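Local coordinates for N-terminal acetyltransferase B complex subunit NAT3 (Candida albicans, PDB 5K04), which is the probable catalytic, coenzyme A-binding GNAT-fold subunit of the NatB complex, which acetylates the N-terminal amino group of proteins, at residues B[17-21]-B[22-26]; B[7-10]-B[11-14]. All coordinates share one frame; numbering follows the deposited sequence.

Interaction 1. Residues B[17-21]-B[22-26]. With COA (coenzyme A), chain D.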
loop_
_atom_site.group_PDB
_atom_site.type_symbol
_atom_site.label_atom_id
_atom_site.label_comp_id
_atom_site.label_asym_id
_atom_site.label_seq_id
_atom_site.Cartn_x
_atom_site.Cartn_y
_atom_site.Cartn_z
ATOM N N PRO B 17 -3.500 -5.289 -9.469
ATOM C CA PRO B 17 -3.935 -5.901 -10.739
ATOM C C PRO B 17 -3.915 -7.421 -10.694
ATOM O O PRO B 17 -4.765 -8.086 -11.304
ATOM C CB PRO B 17 -2.920 -5.356 -11.755
ATOM C CG PRO B 17 -2.463 -4.079 -11.174
ATOM C CD PRO B 17 -2.433 -4.285 -9.689
ATOM N N VAL B 18 -2.975 -7.985 -9.943
ATOM C CA VAL B 18 -2.916 -9.425 -9.754
ATOM C C VAL B 18 -3.815 -9.864 -8.598
ATOM O O VAL B 18 -4.628 -10.784 -8.743
ATOM C CB VAL B 18 -1.453 -9.844 -9.531
ATOM C CG1 VAL B 18 -1.372 -11.305 -9.128
ATOM C CG2 VAL B 18 -0.645 -9.602 -10.796
ATOM N N ASN B 19 -3.695 -9.215 -7.441
ATOM C CA ASN B 19 -4.340 -9.710 -6.224
ATOM C C ASN B 19 -5.797 -9.283 -6.083
ATOM O O ASN B 19 -6.429 -9.636 -5.080
ATOM C CB ASN B 19 -3.536 -9.272 -5.003
ATOM C CG ASN B 19 -2.327 -10.183 -4.744
ATOM O OD1 ASN B 19 -1.930 -10.974 -5.607
ATOM N ND2 ASN B 19 -1.747 -10.074 -3.548
ATOM N N LEU B 20 -6.347 -8.555 -7.058
ATOM C CA LEU B 20 -7.785 -8.330 -7.113
ATOM C C LEU B 20 -8.502 -9.418 -7.895
ATOM O O LEU B 20 -9.740 -9.420 -7.927
ATOM C CB LEU B 20 -8.107 -6.963 -7.728
ATOM C CG LEU B 20 -7.860 -5.745 -6.836
ATOM C CD1 LEU B 20 -8.028 -4.405 -7.599
ATOM C CD2 LEU B 20 -8.792 -5.793 -5.642
ATOM N N ASP B 21 -7.747 -10.317 -8.528
ATOM C CA ASP B 21 -8.311 -11.519 -9.126
ATOM C C ASP B 21 -9.088 -12.298 -8.068
ATOM O O ASP B 21 -8.615 -12.427 -6.929
ATOM C CB ASP B 21 -7.192 -12.390 -9.711
ATOM C CG ASP B 21 -7.666 -13.776 -10.115
ATOM O OD1 ASP B 21 -7.724 -14.665 -9.247
ATOM O OD2 ASP B 21 -7.995 -13.960 -11.303
ATOM N N PRO B 22 -10.252 -12.856 -8.417
ATOM C CA PRO B 22 -11.144 -13.451 -7.410
ATOM C C PRO B 22 -10.694 -14.800 -6.871
ATOM O O PRO B 22 -11.366 -15.340 -5.985
ATOM C CB PRO B 22 -12.466 -13.585 -8.174
ATOM C CG PRO B 22 -12.032 -13.830 -9.607
ATOM C CD PRO B 22 -10.792 -12.975 -9.786
ATOM N N LEU B 23 -9.602 -15.371 -7.388
ATOM C CA LEU B 23 -9.046 -16.617 -6.871
ATOM C C LEU B 23 -7.701 -16.394 -6.200
ATOM O O LEU B 23 -7.049 -17.361 -5.788
ATOM C CB LEU B 23 -8.907 -17.648 -7.993
ATOM C CG LEU B 23 -10.210 -18.081 -8.688
ATOM C CD1 LEU B 23 -9.885 -19.093 -9.775
ATOM C CD2 LEU B 23 -11.236 -18.635 -7.703
ATOM N N THR B 24 -7.282 -15.136 -6.071
ATOM C CA THR B 24 -5.959 -14.782 -5.586
ATOM C C THR B 24 -6.116 -14.110 -4.231
ATOM O O THR B 24 -6.578 -12.965 -4.141
ATOM C CB THR B 24 -5.242 -13.864 -6.571
ATOM O OG1 THR B 24 -5.196 -14.485 -7.860
ATOM C CG2 THR B 24 -3.828 -13.571 -6.069
ATOM N N GLU B 25 -5.738 -14.830 -3.185
ATOM C CA GLU B 25 -5.859 -14.321 -1.831
ATOM C C GLU B 25 -4.868 -13.189 -1.616
ATOM O O GLU B 25 -3.776 -13.167 -2.194
ATOM C CB GLU B 25 -5.599 -15.438 -0.809
ATOM C CG GLU B 25 -6.363 -16.748 -1.050
ATOM C CD GLU B 25 -7.831 -16.688 -0.640
ATOM O OE1 GLU B 25 -8.297 -15.622 -0.160
ATOM O OE2 GLU B 25 -8.517 -17.721 -0.799
ATOM N N ASN B 26 -5.236 -12.247 -0.763
ATOM C CA ASN B 26 -4.265 -11.270 -0.294
ATOM C C ASN B 26 -4.029 -11.559 1.178
ATOM O O ASN B 26 -4.910 -11.338 2.015
ATOM C CB ASN B 26 -4.707 -9.830 -0.533
ATOM C CG ASN B 26 -3.588 -8.843 -0.223
ATOM O OD1 ASN B 26 -2.718 -8.602 -1.053
ATOM N ND2 ASN B 26 -3.585 -8.303 0.996
HETATM N N1A COA D . -9.001 -21.978 -19.362
HETATM C C2A COA D . -8.840 -23.343 -19.956
HETATM N N3A COA D . -7.424 -23.837 -19.705
HETATM C C4A COA D . -6.314 -23.093 -19.072
HETATM C C5A COA D . -6.523 -21.582 -18.551
HETATM C C6A COA D . -8.006 -21.054 -18.680
HETATM N N6A COA D . -8.448 -19.799 -18.171
HETATM N N7A COA D . -5.275 -21.070 -17.779
HETATM C C8A COA D . -4.157 -22.169 -17.673
HETATM N N9A COA D . -4.961 -23.356 -18.465
HETATM C C1B COA D . -4.267 -24.826 -18.434
HETATM C C2B COA D . -4.243 -25.599 -19.791
HETATM O O2B COA D . -4.949 -26.799 -20.112
HETATM C C3B COA D . -2.836 -25.148 -20.112
HETATM O O3B COA D . -2.006 -25.318 -21.266
HETATM P P3B COA D . -1.846 -24.842 -22.821
HETATM O O7A COA D . -0.544 -24.065 -22.889
HETATM O O8A COA D . -1.711 -26.159 -23.597
HETATM O O9A COA D . -3.067 -24.011 -23.141
HETATM C C4B COA D . -2.165 -24.753 -18.688
HETATM O O4B COA D . -3.101 -24.775 -17.535
HETATM C C5B COA D . -0.874 -23.849 -18.663
HETATM O O5B COA D . -0.892 -22.447 -18.948
HETATM P P1A COA D . -0.086 -21.070 -18.689
HETATM O O1A COA D . 1.210 -21.433 -18.066
HETATM O O2A COA D . 0.006 -20.326 -19.987
HETATM O O3A COA D . -1.006 -20.289 -17.693
HETATM P P2A COA D . -1.295 -18.798 -17.152
HETATM O O4A COA D . -2.414 -18.238 -17.981
HETATM O O5A COA D . -0.052 -18.056 -17.089
HETATM O O6A COA D . -1.892 -19.135 -15.698
HETATM C CBP COA D . -3.477 -19.630 -13.620
HETATM C CCP COA D . -2.728 -20.100 -15.046
HETATM C CDP COA D . -4.500 -20.844 -13.062
HETATM C CEP COA D . -2.307 -19.231 -12.463
HETATM C CAP COA D . -4.416 -18.208 -13.962
HETATM O OAP COA D . -5.112 -18.179 -15.186
HETATM C C9P COA D . -4.814 -17.362 -12.649
HETATM O O9P COA D . -5.997 -17.501 -11.994
HETATM N N8P COA D . -3.644 -16.863 -11.814
HETATM C C7P COA D . -3.651 -16.902 -10.238
HETATM C C6P COA D . -4.900 -17.550 -9.534
HETATM C C5P COA D . -5.236 -19.156 -9.521
HETATM O O5P COA D . -6.385 -19.674 -9.971
HETATM N N4P COA D . -4.134 -20.036 -9.079
HETATM C C3P COA D . -3.126 -21.023 -9.399
HETATM C C2P COA D . -3.189 -22.324 -10.179
HETATM S S1P COA D . -4.028 -23.775 -9.618
#
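V18 lays its backbone O 3.8 Å from T24 CB where the helix 16-19 gives way to a loop and a type I beta turn, D21 to T24, in this GNAT-family protein. One residue on, the N19 amide is used at both ends. Its ND2 donates to N26 OD1 at 3.1 Å, nearly within its own amide plane and onto an in-plane lone pair of the acceptor, while the two amide planes stand 72° apart; OD1 takes a hydrogen bond from Y57 and has T24 CG2 close by at 3.2 Å. At D21 an Asx turn is superposed on the type I turn. T24 N donates to D21 O at 3.1 Å, closing the beta turn, and the carboxylate, with CG anti to the backbone N (chi1 169°), brings OD1 within reach of L23 N and T24 OG1, while OD2 pairs with R85 in a salt bridge. P22 packs on Y407 of the partner subunit. L23 and T24 belong to the coenzyme A pocket, with T24 OG1 3.5 Å from C6P of the ligand. That same hydroxyl donates to D21 OD1 at 2.9 Å, whereas L23 N reaches this oxygen from the opposite face of the carboxylate at 2.7 Å.

Interaction 2. Residues B[7-10]-B[11-14]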
loop_
_atom_site.group_PDB
_atom_site.type_symbol
_atom_site.label_atom_id
_atom_site.label_comp_id
_atom_site.label_asym_id
_atom_site.label_seq_id
_atom_site.Cartn_x
_atom_site.Cartn_y
_atom_site.Cartn_z
ATOM N N PHE B 7 11.224 -10.966 -5.178
ATOM C CA PHE B 7 10.111 -10.252 -4.601
ATOM C C PHE B 7 10.586 -9.474 -3.381
ATOM O O PHE B 7 11.437 -9.941 -2.610
ATOM C CB PHE B 7 9.011 -11.247 -4.238
ATOM C CG PHE B 7 7.705 -10.618 -3.884
ATOM C CD1 PHE B 7 7.444 -10.234 -2.582
ATOM C CD2 PHE B 7 6.712 -10.448 -4.846
ATOM C CE1 PHE B 7 6.218 -9.677 -2.230
ATOM C CE2 PHE B 7 5.489 -9.891 -4.499
ATOM C CZ PHE B 7 5.244 -9.497 -3.186
ATOM N N GLN B 8 10.052 -8.269 -3.230
ATOM C CA GLN B 8 10.323 -7.421 -2.087
ATOM C C GLN B 8 8.994 -6.959 -1.513
ATOM O O GLN B 8 8.010 -6.796 -2.238
ATOM C CB GLN B 8 11.200 -6.203 -2.465
ATOM C CG GLN B 8 12.549 -6.553 -3.105
ATOM C CD GLN B 8 13.598 -6.986 -2.082
ATOM O OE1 GLN B 8 13.403 -6.840 -0.871
ATOM N NE2 GLN B 8 14.727 -7.510 -2.572
ATOM N N MET B 9 8.998 -6.738 -0.195
ATOM C CA MET B 9 7.802 -6.380 0.557
ATOM C C MET B 9 7.003 -5.251 -0.087
ATOM O O MET B 9 5.767 -5.285 -0.101
ATOM C CB MET B 9 8.216 -5.981 1.973
ATOM C CG MET B 9 7.300 -6.530 3.013
ATOM S SD MET B 9 6.893 -8.198 2.641
ATOM C CE MET B 9 5.594 -8.283 3.736
ATOM N N GLU B 10 7.688 -4.213 -0.583
ATOM C CA GLU B 10 6.967 -3.055 -1.108
ATOM C C GLU B 10 6.234 -3.351 -2.411
ATOM O O GLU B 10 5.332 -2.583 -2.778
ATOM C CB GLU B 10 7.917 -1.876 -1.286
ATOM C CG GLU B 10 8.237 -1.167 0.021
ATOM C CD GLU B 10 9.415 -0.235 -0.120
ATOM O OE1 GLU B 10 10.537 -0.763 -0.264
ATOM O OE2 GLU B 10 9.226 1.011 -0.111
ATOM N N ASP B 11 6.573 -4.458 -3.094
ATOM C CA ASP B 11 5.777 -4.926 -4.228
ATOM C C ASP B 11 4.313 -5.105 -3.838
ATOM O O ASP B 11 3.425 -5.026 -4.693
ATOM C CB ASP B 11 6.320 -6.263 -4.773
ATOM C CG ASP B 11 7.642 -6.122 -5.538
ATOM O OD1 ASP B 11 7.788 -5.161 -6.339
ATOM O OD2 ASP B 11 8.538 -6.981 -5.349
ATOM N N LEU B 12 4.045 -5.377 -2.557
ATOM C CA LEU B 12 2.660 -5.551 -2.115
ATOM C C LEU B 12 1.800 -4.331 -2.425
ATOM O O LEU B 12 0.579 -4.450 -2.570
ATOM C CB LEU B 12 2.621 -5.837 -0.615
ATOM C CG LEU B 12 3.045 -7.255 -0.235
ATOM C CD1 LEU B 12 2.991 -7.468 1.275
ATOM C CD2 LEU B 12 2.167 -8.257 -0.957
ATOM N N PHE B 13 2.410 -3.145 -2.503
ATOM C CA PHE B 13 1.654 -1.924 -2.754
ATOM C C PHE B 13 1.215 -1.799 -4.210
ATOM O O PHE B 13 0.347 -0.970 -4.515
ATOM C CB PHE B 13 2.490 -0.701 -2.370
ATOM C CG PHE B 13 2.722 -0.541 -0.876
ATOM C CD1 PHE B 13 1.652 -0.434 0.009
ATOM C CD2 PHE B 13 4.012 -0.456 -0.365
ATOM C CE1 PHE B 13 1.869 -0.254 1.380
ATOM C CE2 PHE B 13 4.236 -0.281 0.998
ATOM C CZ PHE B 13 3.167 -0.179 1.876
ATOM N N GLU B 14 1.793 -2.596 -5.114
ATOM C CA GLU B 14 1.584 -2.427 -6.549
ATOM C C GLU B 14 1.017 -3.683 -7.200
ATOM O O GLU B 14 1.057 -3.821 -8.424
ATOM C CB GLU B 14 2.895 -1.997 -7.209
ATOM C CG GLU B 14 3.282 -0.567 -6.820
ATOM C CD GLU B 14 4.707 -0.209 -7.185
ATOM O OE1 GLU B 14 5.452 -1.103 -7.639
ATOM O OE2 GLU B 14 5.084 0.967 -7.018
#
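D11 reaches back along the chain to Q8 and F7 at the start of a short 3-10 segment, 9-13, that follows the first strand, 3-6. With CG anti to the carbonyl carbon (chi1 -73°), its carboxylate folds back to the backbone of Q8, where OD2 accepts from Q8 N at 2.9 Å in a nearly straight bond (167°), met on the anti side and 29° out of the carboxylate plane. In return D11 N donates to Q8 O, also at 2.9 Å, so backbone and side chain of one residue hold both the backbone N and the backbone O of Q8. D11 CB lies over one face of the F7 ring, offset toward the rim, in a CH-pi contact 4.0 Å from the centroid. The F7 ring also stacks on F43.

L12 continues the 3-10 pattern, its N donating to M9 O at 3.0 Å. Its two methyls divide the work: CD2 sits at the edge of the F7 ring, in plane, 4.0 Å from CZ, and CD1 meets M9 CE at 3.7 Å, the two side chains lying side by side and pointing the same way, both in contact with Y32 of helix 29-38.

F13 N closes the next turn on E10 O, 3.0 Å away. Its ring stacks on F498 of the partner chain, and E10 OE2 forms a salt bridge with R501 of that chain.

The D11 carboxylate thus has a partner on each oxygen, Q8 N on OD2 and K45, in a salt bridge, on OD1; together they would restrict its rotation and probably favour its charged form, while CB packs on the ring.

Interaction 2 precedes interaction 1 along the chain, and their centres lie 14 Å apart. Together they carry the chain from the edge strand 3-6 to the approach of the helix 29-38, whose Y32 is touched from both. Residues 17-26 form the more buried contact and border coenzyme A; residues 7-14 are only partly buried and lie away from the cofactor. Each contact has an aspartate whose carboxylate bonds to a backbone N-H, D21 to that of a residue after it and D11 to that of one before it. Polar side-chain bonding dominates interaction 1, while interaction 2 adds aromatic and apolar packing. Both also meet the partner subunit, chiefly by packing and backbone oxygens at 17-26 and with a salt bridge and ring stack at 7-14.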